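PDB 4DQA: uncharacterized protein from Bacteroides ovatus, which is of unknown function but probably binds carbohydrate, joining an E-set-like N-terminal beta domain to a concanavalin A-like lectin/glucanase domain. Local coordinates for residues L31-S36 with V43-S48; L76-S81 with D91-E96; P112-S117 with G125-Y130. All blocks are in the same frame, centred on the assembly; numbering follows the deposited sequence. Where two conformers were deposited one is given.

All three contacts are structural packing within the N-terminal beta domain and follow one another along the chain. Contact 1 packs two strands from different sheets face to face. Contact 3 is an antiparallel strand pair; contact 2 starts as one, at Leu-76 and Val-95, then opens as 76-81 crosses to the other sheet. Leu-31 N probably bonds Ile-93 O, and Tyr-47 N probably bonds Thr-79 O, each at 2.9 Å, so each segment of contact 1 is tied to one of contact 2. Between centres, contact 1 lies about 10 Å from contact 2 and about 9 Å from contact 3, and contacts 2 and 3 about 14 Å apart. Tyr-47 touches both Ile-93 and Val-115, bringing the three together in one interior.

Contact 1: residues L31-S36 with V43-S48; sequences LVSRLS and VDVSYS
Leu-31 lays its CD2 methyl over one face of the Tyr-47 ring, 3.7 Å from the ring centroid and 20° off its normal, a CH-pi contact displaced toward the rim. The methyl gets there because CG of Leu-31 stands anti to the backbone N (chi1 -179°); leucine and tyrosine reach in from facing backbones and overlap alongside one another, running contrary ways. At the far end of the ring Ser-33 OG donates a hydrogen bond to Tyr-47 OH, 2.8 Å away. A small hydroxyl suits this buried spot, since it gives the phenol oxygen a polar partner in the interior. The phenol in turn donates to a water at 2.6 Å from OH, and that water donates to Leu-31 O at 2.7 Å, so a bridge ties ring to backbone.

These strands belong to the two facing sheets of a beta sandwich, as expected of an E-set-like domain; even Ser-33 CA and Val-45 CA are 8.3 Å apart, and the gap is spanned by side chains and, at Leu-31 O, by one water. Packing thins toward Leu-35, whose CD1 meets Val-43 CG2 at 4.1 Å; branched aliphatic residues fill this end without any polar link, and Val-9 closes over both. On the outward side, partly exposed Arg-34 turns from the interior. Its NE and NH2 both grip Leu-35 O, lying in the guanidinium plane, while NH1 forms a salt bridge with Glu-12.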
ATOM      1  N   LEU A  31     -16.012 -27.717  -5.771  1.00 17.92           N
ATOM      2  CA  LEU A  31     -15.312 -27.878  -7.030  1.00 18.75           C
ATOM      3  C   LEU A  31     -16.045 -28.926  -7.854  1.00 18.62           C
ATOM      4  O   LEU A  31     -16.147 -30.098  -7.439  1.00 18.65           O
ATOM      5  CB  LEU A  31     -13.876 -28.311  -6.779  1.00 17.97           C
ATOM      6  CG  LEU A  31     -13.016 -28.488  -8.019  1.00 18.37           C
ATOM      7  CD1 LEU A  31     -12.851 -27.142  -8.704  1.00 22.88           C
ATOM      8  CD2 LEU A  31     -11.687 -29.100  -7.604  1.00 24.60           C
ATOM      9  N   VAL A  32     -16.536 -28.507  -9.021  1.00 19.06           N
ATOM     10  CA  VAL A  32     -17.311 -29.351  -9.921  1.00 18.99           C
ATOM     11  C   VAL A  32     -16.889 -29.127 -11.372  1.00 19.81           C
ATOM     12  O   VAL A  32     -16.795 -27.986 -11.836  1.00 21.25           O
ATOM     13  CB  VAL A  32     -18.816 -29.040  -9.786  1.00 24.36           C
ATOM     14  CG1 VAL A  32     -19.635 -29.858 -10.750  1.00 25.16           C
ATOM     15  CG2 VAL A  32     -19.283 -29.311  -8.366  1.00 29.59           C
ATOM     16  N   SER A  33     -16.621 -30.217 -12.074  1.00 17.90           N
ATOM     17  CA  SER A  33     -16.403 -30.192 -13.502  1.00 17.38           C
ATOM     18  C   SER A  33     -17.588 -30.836 -14.192  1.00 19.58           C
ATOM     19  O   SER A  33     -18.469 -31.381 -13.528  1.00 21.15           O
ATOM     20  CB  SER A  33     -15.113 -30.941 -13.844  1.00 16.84           C
ATOM     21  OG  SER A  33     -15.155 -32.291 -13.414  1.00 17.60           O
ATOM     22  N   ARG A  34     -17.632 -30.754 -15.519  1.00 20.47           N
ATOM     23  CA  ARG A  34     -18.742 -31.346 -16.276  1.00 23.17           C
ATOM     24  C   ARG A  34     -18.318 -31.909 -17.630  1.00 20.70           C
ATOM     25  O   ARG A  34     -17.211 -31.683 -18.106  1.00 21.64           O
ATOM     26  CB  ARG A  34     -19.859 -30.328 -16.507  1.00 23.60           C
ATOM     27  CG  ARG A  34     -19.444 -29.091 -17.285  1.00 24.23           C
ATOM     28  CD  ARG A  34     -20.668 -28.359 -17.797  1.00 27.44           C
ATOM     29  NE  ARG A  34     -21.328 -29.115 -18.851  1.00 32.14           N
ATOM     30  CZ  ARG A  34     -22.432 -28.728 -19.482  1.00 34.61           C
ATOM     31  NH1 ARG A  34     -23.033 -27.589 -19.147  1.00 33.00           N
ATOM     32  NH2 ARG A  34     -22.939 -29.488 -20.443  1.00 35.47           N
ATOM     33  N   LEU A  35     -19.249 -32.644 -18.237  1.00 25.08           N
ATOM     34  CA  LEU A  35     -19.100 -33.145 -19.593  1.00 26.85           C
ATOM     35  C   LEU A  35     -19.727 -32.202 -20.614  1.00 25.52           C
ATOM     36  O   LEU A  35     -20.686 -31.478 -20.319  1.00 28.20           O
ATOM     37  CB  LEU A  35     -19.804 -34.496 -19.723  1.00 26.23           C
ATOM     38  CG  LEU A  35     -19.100 -35.712 -19.139  1.00 29.91           C
ATOM     39  CD1 LEU A  35     -20.039 -36.919 -19.162  1.00 30.68           C
ATOM     40  CD2 LEU A  35     -17.851 -35.993 -19.926  1.00 34.00           C
ATOM     41  N   SER A  36     -19.201 -32.239 -21.830  1.00 26.44           N
ATOM     42  CA  SER A  36     -19.754 -31.424 -22.910  1.00 27.56           C
ATOM     43  C   SER A  36     -21.134 -31.964 -23.303  1.00 34.55           C
ATOM     44  O   SER A  36     -22.050 -31.201 -23.632  1.00 37.51           O
ATOM     45  CB  SER A  36     -18.797 -31.430 -24.095  1.00 33.54           C
ATOM     46  OG  SER A  36     -18.446 -32.759 -24.432  1.00 36.58           O
ATOM     47  N   VAL A  43     -17.858 -41.480 -16.138  1.00 23.37           N
ATOM     48  CA  VAL A  43     -16.632 -40.809 -16.517  1.00 22.84           C
ATOM     49  C   VAL A  43     -15.901 -40.397 -15.244  1.00 21.20           C
ATOM     50  O   VAL A  43     -16.453 -39.689 -14.388  1.00 21.65           O
ATOM     51  CB  VAL A  43     -16.922 -39.565 -17.365  1.00 24.02           C
ATOM     52  CG1 VAL A  43     -15.701 -38.666 -17.495  1.00 21.21           C
ATOM     53  CG2 VAL A  43     -17.426 -40.000 -18.744  1.00 28.30           C
ATOM     54  N   ASP A  44     -14.666 -40.860 -15.106  1.00 17.92           N
ATOM     55  CA  ASP A  44     -13.888 -40.583 -13.921  1.00 19.33           C
ATOM     56  C   ASP A  44     -13.022 -39.353 -14.107  1.00 18.41           C
ATOM     57  O   ASP A  44     -12.473 -39.119 -15.185  1.00 20.35           O
ATOM     58  CB  ASP A  44     -13.022 -41.778 -13.575  1.00 18.02           C
ATOM     59  CG  ASP A  44     -13.854 -42.996 -13.236  1.00 22.62           C
ATOM     60  OD1 ASP A  44     -14.755 -42.846 -12.374  1.00 26.01           O
ATOM     61  OD2 ASP A  44     -13.628 -44.077 -13.836  1.00 26.84           O
ATOM     62  N   VAL A  45     -12.932 -38.546 -13.058  1.00 16.73           N
ATOM     63  CA  VAL A  45     -12.132 -37.321 -13.117  1.00 17.00           C
ATOM     64  C   VAL A  45     -11.263 -37.185 -11.890  1.00 14.83           C
ATOM     65  O   VAL A  45     -11.434 -37.890 -10.883  1.00 16.24           O
ATOM     66  CB  VAL A  45     -13.011 -36.053 -13.277  1.00 17.45           C
ATOM     67  CG1 VAL A  45     -13.862 -36.114 -14.544  1.00 17.92           C
ATOM     68  CG2 VAL A  45     -13.882 -35.816 -12.031  1.00 20.33           C
ATOM     69  N   SER A  46     -10.286 -36.301 -11.976  1.00 15.23           N
ATOM     70  CA  SER A  46      -9.504 -35.963 -10.803  1.00 13.78           C
ATOM     71  C   SER A  46      -9.016 -34.542 -10.919  1.00 14.56           C
ATOM     72  O   SER A  46      -9.141 -33.914 -11.975  1.00 14.56           O
ATOM     73  CB  SER A  46      -8.335 -36.916 -10.605  1.00 14.82           C
ATOM     74  OG  SER A  46      -7.325 -36.712 -11.596  1.00 14.92           O
ATOM     75  N   TYR A  47      -8.455 -34.039  -9.837  1.00 13.69           N
ATOM     76  CA  TYR A  47      -8.082 -32.636  -9.765  1.00 12.69           C
ATOM     77  C   TYR A  47      -6.687 -32.437  -9.223  1.00 15.30           C
ATOM     78  O   TYR A  47      -6.156 -33.259  -8.465  1.00 15.32           O
ATOM     79  CB  TYR A  47      -9.084 -31.882  -8.878  1.00 13.33           C
ATOM     80  CG  TYR A  47     -10.512 -31.997  -9.355  1.00 12.87           C
ATOM     81  CD1 TYR A  47     -10.974 -31.200 -10.401  1.00 13.79           C
ATOM     82  CD2 TYR A  47     -11.404 -32.904  -8.791  1.00 15.57           C
ATOM     83  CE1 TYR A  47     -12.258 -31.311 -10.866  1.00 14.94           C
ATOM     84  CE2 TYR A  47     -12.706 -33.006  -9.246  1.00 15.99           C
ATOM     85  CZ  TYR A  47     -13.124 -32.205 -10.288  1.00 15.03           C
ATOM     86  OH  TYR A  47     -14.429 -32.312 -10.741  1.00 16.95           O
ATOM     87  N   SER A  48      -6.106 -31.302  -9.575  1.00 15.38           N
ATOM     88  CA  SER A  48      -4.829 -30.909  -9.012  1.00 15.78           C
ATOM     89  C   SER A  48      -4.718 -29.400  -9.024  1.00 15.68           C
ATOM     90  O   SER A  48      -5.452 -28.721  -9.738  1.00 17.33           O
ATOM     91  CB  SER A  48      -3.680 -31.490  -9.816  1.00 17.36           C
ATOM     92  OG  SER A  48      -3.678 -30.961 -11.143  1.00 18.42           O
TER
HETATM   93  O   HOH W   1     -16.136 -32.492  -8.745  1.00 17.49           O

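Contact 2: residues L76-S81 with D91-E96; sequences LSSTTS and DNIEVE
At one edge of the N-terminal beta sandwich, the chain leaves the sheet containing strand 93-97 and crosses to the one containing strand 80-83, and residues 76-81 make that passage beside 91-96. Leu-76 and Val-95 form an antiparallel non-hydrogen-bonded pair; their side chains run alongside on one face of the sheet, with CD2 of Leu-76 3.8 Å from CG2 of Val-95. Apolar residues suit this face, which looks into the sandwich.

Just beyond, Ser-77 takes up the pairing with both backbone and side chain. Its N donates to Glu-94 O at 2.8 Å, and its OG accepts from Glu-94 N at 2.9 Å, the N-H...O angle being 165°. The hydroxyl thus stands in for a backbone carbonyl as the peptide turns away; it can do so because chi1 of 55° tucks OG between the backbone N and the carbonyl carbon. Glu-94 sends its carboxylate away from the contact, as befits an exposed position.

As the segments diverge, Ile-93 lies between them: its CG2 is 3.6 Å from Ser-78 O and its CG1 4.0 Å from Ser-81 CB, while elsewhere it packs on Tyr-47. The passage ends where Ser-81 OG donates to Asp-91 O at 2.7 Å, coming in 34° out of the carbonyl plane.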
ATOM      1  N   LEU A  76      -8.145 -31.171  -0.424  1.00 22.52           N
ATOM      2  CA  LEU A  76      -9.316 -31.605  -1.168  1.00 19.01           C
ATOM      3  C   LEU A  76      -9.952 -32.738  -0.376  1.00 19.53           C
ATOM      4  O   LEU A  76      -9.239 -33.585   0.196  1.00 23.18           O
ATOM      5  CB  LEU A  76      -8.952 -32.137  -2.549  1.00 21.35           C
ATOM      6  CG  LEU A  76      -8.087 -31.257  -3.450  1.00 29.20           C
ATOM      7  CD1 LEU A  76      -7.980 -31.868  -4.823  1.00 28.46           C
ATOM      8  CD2 LEU A  76      -8.659 -29.902  -3.552  1.00 27.66           C
ATOM      9  N   SER A  77     -11.274 -32.801  -0.367  1.00 19.67           N
ATOM     10  CA  SER A  77     -11.926 -33.901   0.335  1.00 20.62           C
ATOM     11  C   SER A  77     -11.530 -35.243  -0.290  1.00 23.87           C
ATOM     12  O   SER A  77     -11.360 -36.251   0.408  1.00 21.52           O
ATOM     13  CB  SER A  77     -13.430 -33.725   0.325  1.00 17.76           C
ATOM     14  OG  SER A  77     -13.958 -33.565  -0.970  1.00 20.00           O
ATOM     15  N   SER A  78     -11.413 -35.225  -1.614  1.00 18.37           N
ATOM     16  CA  SER A  78     -10.753 -36.300  -2.346  0.50 16.71           C
ATOM     17  C   SER A  78     -10.209 -35.706  -3.630  1.00 16.25           C
ATOM     18  O   SER A  78     -10.635 -34.651  -4.077  1.00 18.03           O
ATOM     19  CB  SER A  78     -11.714 -37.431  -2.656  0.50 22.53           C
ATOM     20  OG  SER A  78     -12.698 -36.998  -3.562  0.50 23.06           O
ATOM     21  N   THR A  79      -9.205 -36.362  -4.182  1.00 16.06           N
ATOM     22  CA  THR A  79      -8.555 -35.924  -5.402  0.50 15.08           C
ATOM     23  C   THR A  79      -9.371 -36.364  -6.616  1.00 16.05           C
ATOM     24  O   THR A  79      -9.343 -35.736  -7.674  1.00 16.66           O
ATOM     25  CB  THR A  79      -7.139 -36.521  -5.450  0.50 17.85           C
ATOM     26  OG1 THR A  79      -6.380 -36.016  -4.341  0.50 21.50           O
ATOM     27  CG2 THR A  79      -6.433 -36.164  -6.730  0.50 14.80           C
ATOM     28  N   THR A  80     -10.099 -37.456  -6.463  1.00 16.94           N
ATOM     29  CA  THR A  80     -10.887 -38.013  -7.550  1.00 16.10           C
ATOM     30  C   THR A  80     -12.396 -37.834  -7.359  1.00 18.71           C
ATOM     31  O   THR A  80     -12.907 -37.718  -6.231  1.00 19.71           O
ATOM     32  CB  THR A  80     -10.609 -39.534  -7.723  1.00 18.76           C
ATOM     33  OG1 THR A  80     -11.070 -40.253  -6.565  1.00 20.89           O
ATOM     34  CG2 THR A  80      -9.138 -39.815  -7.935  1.00 17.12           C
ATOM     35  N   SER A  81     -13.104 -37.793  -8.483  1.00 16.95           N
ATOM     36  CA  SER A  81     -14.556 -37.836  -8.493  1.00 17.13           C
ATOM     37  C   SER A  81     -15.035 -38.526  -9.759  1.00 18.80           C
ATOM     38  O   SER A  81     -14.232 -39.142 -10.476  1.00 19.45           O
ATOM     39  CB  SER A  81     -15.138 -36.431  -8.375  1.00 20.18           C
ATOM     40  OG  SER A  81     -16.519 -36.536  -8.066  1.00 19.23           O
ATOM     41  N   ASP A  91     -19.771 -35.394  -9.352  1.00 22.30           N
ATOM     42  CA  ASP A  91     -20.036 -35.327  -7.931  1.00 22.06           C
ATOM     43  C   ASP A  91     -19.081 -34.323  -7.301  1.00 21.12           C
ATOM     44  O   ASP A  91     -17.881 -34.268  -7.622  1.00 20.22           O
ATOM     45  CB  ASP A  91     -19.858 -36.680  -7.273  1.00 22.24           C
ATOM     46  CG  ASP A  91     -20.926 -37.688  -7.687  1.00 27.22           C
ATOM     47  OD1 ASP A  91     -21.950 -37.301  -8.279  1.00 30.42           O
ATOM     48  OD2 ASP A  91     -20.712 -38.880  -7.409  1.00 33.81           O
ATOM     49  N   ASN A  92     -19.624 -33.526  -6.398  1.00 19.88           N
ATOM     50  CA  ASN A  92     -18.880 -32.451  -5.797  1.00 21.53           C
ATOM     51  C   ASN A  92     -17.684 -32.907  -4.969  1.00 20.91           C
ATOM     52  O   ASN A  92     -17.716 -33.936  -4.259  1.00 20.80           O
ATOM     53  CB  ASN A  92     -19.817 -31.655  -4.896  1.00 23.18           C
ATOM     54  CG  ASN A  92     -19.177 -30.402  -4.363  1.00 28.80           C
ATOM     55  OD1 ASN A  92     -18.876 -29.480  -5.121  1.00 28.34           O
ATOM     56  ND2 ASN A  92     -18.963 -30.356  -3.057  1.00 24.76           N
ATOM     57  N   ILE A  93     -16.629 -32.122  -5.054  1.00 20.98           N
ATOM     58  CA  ILE A  93     -15.475 -32.226  -4.186  1.00 18.96           C
ATOM     59  C   ILE A  93     -15.407 -30.952  -3.356  1.00 19.88           C
ATOM     60  O   ILE A  93     -15.709 -29.876  -3.864  1.00 22.09           O
ATOM     61  CB  ILE A  93     -14.197 -32.327  -5.052  1.00 27.23           C
ATOM     62  CG1 ILE A  93     -14.141 -33.716  -5.669  1.00 29.44           C
ATOM     63  CG2 ILE A  93     -12.946 -31.942  -4.274  1.00 31.95           C
ATOM     64  CD1 ILE A  93     -14.109 -34.781  -4.700  1.00 37.40           C
ATOM     65  N   GLU A  94     -15.024 -31.052  -2.087  1.00 19.14           N
ATOM     66  CA  GLU A  94     -14.881 -29.859  -1.247  1.00 21.13           C
ATOM     67  C   GLU A  94     -13.414 -29.483  -1.147  1.00 24.10           C
ATOM     68  O   GLU A  94     -12.564 -30.316  -0.847  1.00 24.06           O
ATOM     69  CB  GLU A  94     -15.486 -30.096   0.147  1.00 23.70           C
ATOM     70  CG  GLU A  94     -15.602 -28.876   0.993  1.00 31.34           C
ATOM     71  CD  GLU A  94     -16.425 -29.124   2.257  1.00 45.15           C
ATOM     72  OE1 GLU A  94     -15.818 -29.454   3.288  1.00 37.41           O
ATOM     73  OE2 GLU A  94     -17.668 -28.999   2.191  1.00 49.89           O
ATOM     74  N   VAL A  95     -13.118 -28.215  -1.408  1.00 20.53           N
ATOM     75  CA  VAL A  95     -11.778 -27.682  -1.267  1.00 20.62           C
ATOM     76  C   VAL A  95     -11.722 -26.876   0.018  1.00 23.45           C
ATOM     77  O   VAL A  95     -12.568 -26.013   0.259  1.00 24.32           O
ATOM     78  CB  VAL A  95     -11.406 -26.759  -2.439  1.00 21.74           C
ATOM     79  CG1 VAL A  95      -9.987 -26.222  -2.276  1.00 24.98           C
ATOM     80  CG2 VAL A  95     -11.548 -27.479  -3.783  1.00 23.22           C
ATOM     81  N   GLU A  96     -10.733 -27.168   0.851  1.00 24.64           N
ATOM     82  CA  GLU A  96     -10.540 -26.429   2.087  1.00 26.75           C
ATOM     83  C   GLU A  96      -9.268 -25.620   1.992  1.00 29.09           C
ATOM     84  O   GLU A  96      -8.185 -26.155   1.747  1.00 27.58           O
ATOM     85  CB  GLU A  96     -10.438 -27.379   3.272  1.00 28.77           C
ATOM     86  CG  GLU A  96     -10.241 -26.658   4.614  1.00 32.00           C
ATOM     87  CD  GLU A  96      -9.694 -27.575   5.700  1.00 41.92           C
ATOM     88  OE1 GLU A  96      -8.483 -27.902   5.666  1.00 42.72           O
ATOM     89  OE2 GLU A  96     -10.481 -27.969   6.583  1.00 43.15           O
TER

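Contact 3: residues P112-S117 with G125-Y130; sequences PMRVHS and GTNIAY
Met-113, present as selenomethionine, and Ala-129 face each other as an antiparallel hydrogen-bonded pair, joined by two nearly straight bonds: Met-113 N to Ala-129 O and Ala-129 N to Met-113 O, both 2.8 Å. A third bond, from Val-115 N to Asn-127 O at 3.0 Å, carries the pairing to the point where residues 125-127 come out of their turn. Weaker CA-H...O contacts run beside them, the shortest from Ile-128 CA to Met-113 O at 3.2 Å.

Beyond the backbone, Arg-114 and Asn-127 extend side by side with guanidinium and amide planes 65° apart. They do not bond directly but share a water, which accepts from Arg-114 NH1 at 3.2 Å and from Asn-127 ND2 at 3.0 Å, lying at the guanidinium edge in its plane. ND2 also bonds Thr-122 OG1, which anchors the amide at the base of the turn.

Ile-128 lies between Arg-114 and Pro-112. In the conformer given, one of two deposited, its CD1 sits 3.6 Å from Arg-114 NH2 and its CG1 lies over one guanidinium face, offset toward the rim, because the arginine chain bends at chi3 (-73°) toward its neighbour. The other branch, CG2, reaches Pro-112 CB at 3.9 Å and lies over one face of the Tyr-130 ring. Proline is compatible with this pairing: a non-hydrogen-bonded position asks for no N-H toward strand 128-135.

Helix 52-62 packs on this face: Val-54 touches Ile-128 and Tyr-130, and Val-55 touches Pro-112. On the opposite face Ala-129 and Val-115 meet Phe-11, while strand 43-49 runs along the other edge of strand 107-117.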
ATOM      1  N   PRO A 112      -5.685 -21.778  -8.875  1.00 15.43           N
ATOM      2  CA  PRO A 112      -6.132 -22.351 -10.139  1.00 15.58           C
ATOM      3  C   PRO A 112      -6.193 -23.855 -10.007  1.00 18.60           C
ATOM      4  O   PRO A 112      -5.197 -24.452  -9.613  1.00 18.74           O
ATOM      5  CB  PRO A 112      -5.038 -21.931 -11.119  1.00 17.51           C
ATOM      6  CG  PRO A 112      -3.791 -21.865 -10.281  1.00 18.60           C
ATOM      7  CD  PRO A 112      -4.237 -21.509  -8.871  1.00 18.01           C
HETATM    8  N   MSE A 113      -7.357 -24.440 -10.265  1.00 15.91           N
HETATM    9  CA  MSE A 113      -7.516 -25.887 -10.180  1.00 16.08           C
HETATM   10  C   MSE A 113      -7.657 -26.498 -11.569  1.00 16.50           C
HETATM   11  O   MSE A 113      -8.454 -26.044 -12.373  1.00 17.57           O
HETATM   12  CB  MSE A 113      -8.766 -26.224  -9.384  1.00 16.48           C
HETATM   13  CG  MSE A 113      -8.811 -25.678  -7.967  1.00 20.50           C
HETATM   14 SE   MSE A 113      -7.426 -26.481  -6.855  0.75 25.36          SE
HETATM   15  CE  MSE A 113      -7.601 -28.297  -7.326  1.00 18.34           C
ATOM     16  N   ARG A 114      -6.892 -27.548 -11.824  1.00 14.52           N
ATOM     17  CA  ARG A 114      -6.950 -28.270 -13.070  1.00 13.63           C
ATOM     18  C   ARG A 114      -7.788 -29.503 -12.915  1.00 16.26           C
ATOM     19  O   ARG A 114      -7.735 -30.159 -11.882  1.00 16.13           O
ATOM     20  CB  ARG A 114      -5.542 -28.688 -13.487  1.00 18.27           C
ATOM     21  CG  ARG A 114      -5.489 -29.376 -14.828  1.00 21.79           C
ATOM     22  CD  ARG A 114      -4.068 -29.520 -15.292  1.00 40.45           C
ATOM     23  NE  ARG A 114      -3.455 -28.264 -15.729  1.00 49.78           N
ATOM     24  CZ  ARG A 114      -3.471 -27.813 -16.983  1.00 49.69           C
ATOM     25  NH1 ARG A 114      -4.115 -28.496 -17.928  1.00 54.45           N
ATOM     26  NH2 ARG A 114      -2.839 -26.680 -17.296  1.00 35.92           N
ATOM     27  N   VAL A 115      -8.563 -29.824 -13.947  1.00 13.29           N
ATOM     28  CA  VAL A 115      -9.261 -31.104 -13.997  1.00 13.71           C
ATOM     29  C   VAL A 115      -8.567 -32.027 -14.996  1.00 14.29           C
ATOM     30  O   VAL A 115      -8.042 -31.588 -16.039  1.00 15.82           O
ATOM     31  CB  VAL A 115     -10.784 -30.942 -14.315  1.00 12.80           C
ATOM     32  CG1 VAL A 115     -10.995 -30.327 -15.699  1.00 15.61           C
ATOM     33  CG2 VAL A 115     -11.517 -32.280 -14.208  1.00 15.00           C
ATOM     34  N   HIS A 116      -8.573 -33.317 -14.673  1.00 13.68           N
ATOM     35  CA  HIS A 116      -7.989 -34.389 -15.451  1.00 14.66           C
ATOM     36  C   HIS A 116      -9.057 -35.481 -15.587  1.00 14.75           C
ATOM     37  O   HIS A 116     -10.008 -35.542 -14.790  1.00 15.96           O
ATOM     38  CB  HIS A 116      -6.804 -35.021 -14.705  1.00 13.62           C
ATOM     39  CG  HIS A 116      -5.787 -34.055 -14.201  1.00 14.64           C
ATOM     40  ND1 HIS A 116      -4.781 -33.537 -14.985  1.00 18.74           N
ATOM     41  CD2 HIS A 116      -5.623 -33.509 -12.973  1.00 16.22           C
ATOM     42  CE1 HIS A 116      -4.052 -32.703 -14.265  1.00 18.48           C
ATOM     43  NE2 HIS A 116      -4.525 -32.692 -13.033  1.00 17.66           N
ATOM     44  N   SER A 117      -8.891 -36.383 -16.553  1.00 15.59           N
ATOM     45  CA  SER A 117      -9.768 -37.529 -16.630  1.00 15.16           C
ATOM     46  C   SER A 117      -9.013 -38.743 -17.132  1.00 17.61           C
ATOM     47  O   SER A 117      -8.233 -38.644 -18.071  1.00 17.24           O
ATOM     48  CB  SER A 117     -10.955 -37.263 -17.571  1.00 17.01           C
ATOM     49  OG  SER A 117     -11.815 -38.400 -17.670  1.00 17.31           O
ATOM     50  N   GLY A 125      -7.710 -24.949 -22.497  1.00 38.53           N
ATOM     51  CA  GLY A 125      -8.272 -23.613 -22.382  1.00 32.92           C
ATOM     52  C   GLY A 125      -9.549 -23.543 -21.565  1.00 28.23           C
ATOM     53  O   GLY A 125     -10.052 -22.472 -21.293  1.00 30.23           O
ATOM     54  N   THR A 126     -10.087 -24.692 -21.170  1.00 26.23           N
ATOM     55  CA  THR A 126     -11.316 -24.749 -20.407  0.50 25.12           C
ATOM     56  C   THR A 126     -11.207 -25.776 -19.288  1.00 20.95           C
ATOM     57  O   THR A 126     -12.220 -26.177 -18.739  1.00 21.59           O
ATOM     58  CB  THR A 126     -12.470 -25.191 -21.292  0.50 31.68           C
ATOM     59  OG1 THR A 126     -12.168 -26.486 -21.831  0.50 40.97           O
ATOM     60  CG2 THR A 126     -12.680 -24.187 -22.425  0.50 32.16           C
ATOM     61  N   ASN A 127      -9.991 -26.218 -18.988  1.00 20.46           N
ATOM     62  CA  ASN A 127      -9.799 -27.244 -17.961  1.00 17.80           C
ATOM     63  C   ASN A 127      -9.158 -26.718 -16.688  1.00 17.47           C
ATOM     64  O   ASN A 127      -8.665 -27.502 -15.871  1.00 16.15           O
ATOM     65  CB  ASN A 127      -9.001 -28.428 -18.491  1.00 21.33           C
ATOM     66  CG  ASN A 127      -7.695 -28.017 -19.127  1.00 26.33           C
ATOM     67  OD1 ASN A 127      -7.238 -26.892 -18.970  1.00 22.81           O
ATOM     68  ND2 ASN A 127      -7.093 -28.933 -19.865  1.00 27.97           N
ATOM     69  N   ILE A 128      -9.174 -25.400 -16.529  1.00 15.98           N
ATOM     70  CA  ILE A 128      -8.722 -24.766 -15.298  0.50 15.59           C
ATOM     71  C   ILE A 128      -9.837 -23.876 -14.763  1.00 16.67           C
ATOM     72  O   ILE A 128     -10.455 -23.111 -15.507  1.00 18.02           O
ATOM     73  CB  ILE A 128      -7.450 -23.923 -15.512  0.50 17.01           C
ATOM     74  CG1 ILE A 128      -6.297 -24.804 -16.002  0.50 20.07           C
ATOM     75  CG2 ILE A 128      -7.089 -23.184 -14.216  0.50 20.03           C
ATOM     76  CD1 ILE A 128      -5.112 -24.025 -16.510  0.50 21.36           C
ATOM     77  N   ALA A 129     -10.115 -24.009 -13.474  1.00 15.55           N
ATOM     78  CA  ALA A 129     -11.071 -23.171 -12.772  1.00 17.43           C
ATOM     79  C   ALA A 129     -10.257 -22.223 -11.889  1.00 18.12           C
ATOM     80  O   ALA A 129      -9.342 -22.670 -11.179  1.00 19.06           O
ATOM     81  CB  ALA A 129     -12.007 -24.032 -11.920  1.00 19.27           C
ATOM     82  N   TYR A 130     -10.594 -20.937 -11.922  1.00 17.81           N
ATOM     83  CA  TYR A 130      -9.841 -19.933 -11.176  1.00 19.25           C
ATOM     84  C   TYR A 130     -10.662 -19.408 -10.013  1.00 17.65           C
ATOM     85  O   TYR A 130     -11.792 -18.953 -10.189  1.00 19.86           O
ATOM     86  CB  TYR A 130      -9.451 -18.765 -12.085  1.00 18.88           C
ATOM     87  CG  TYR A 130      -8.597 -19.133 -13.270  1.00 18.30           C
ATOM     88  CD1 TYR A 130      -9.166 -19.639 -14.436  1.00 21.66           C
ATOM     89  CD2 TYR A 130      -7.226 -18.958 -13.243  1.00 19.73           C
ATOM     90  CE1 TYR A 130      -8.402 -19.972 -15.515  1.00 19.65           C
ATOM     91  CE2 TYR A 130      -6.454 -19.275 -14.334  1.00 20.25           C
ATOM     92  CZ  TYR A 130      -7.045 -19.807 -15.463  1.00 18.72           C
ATOM     93  OH  TYR A 130      -6.274 -20.149 -16.568  1.00 21.58           O
TER
HETATM   94  O   HOH W   2      -4.335 -28.912 -21.099  1.00 41.39           O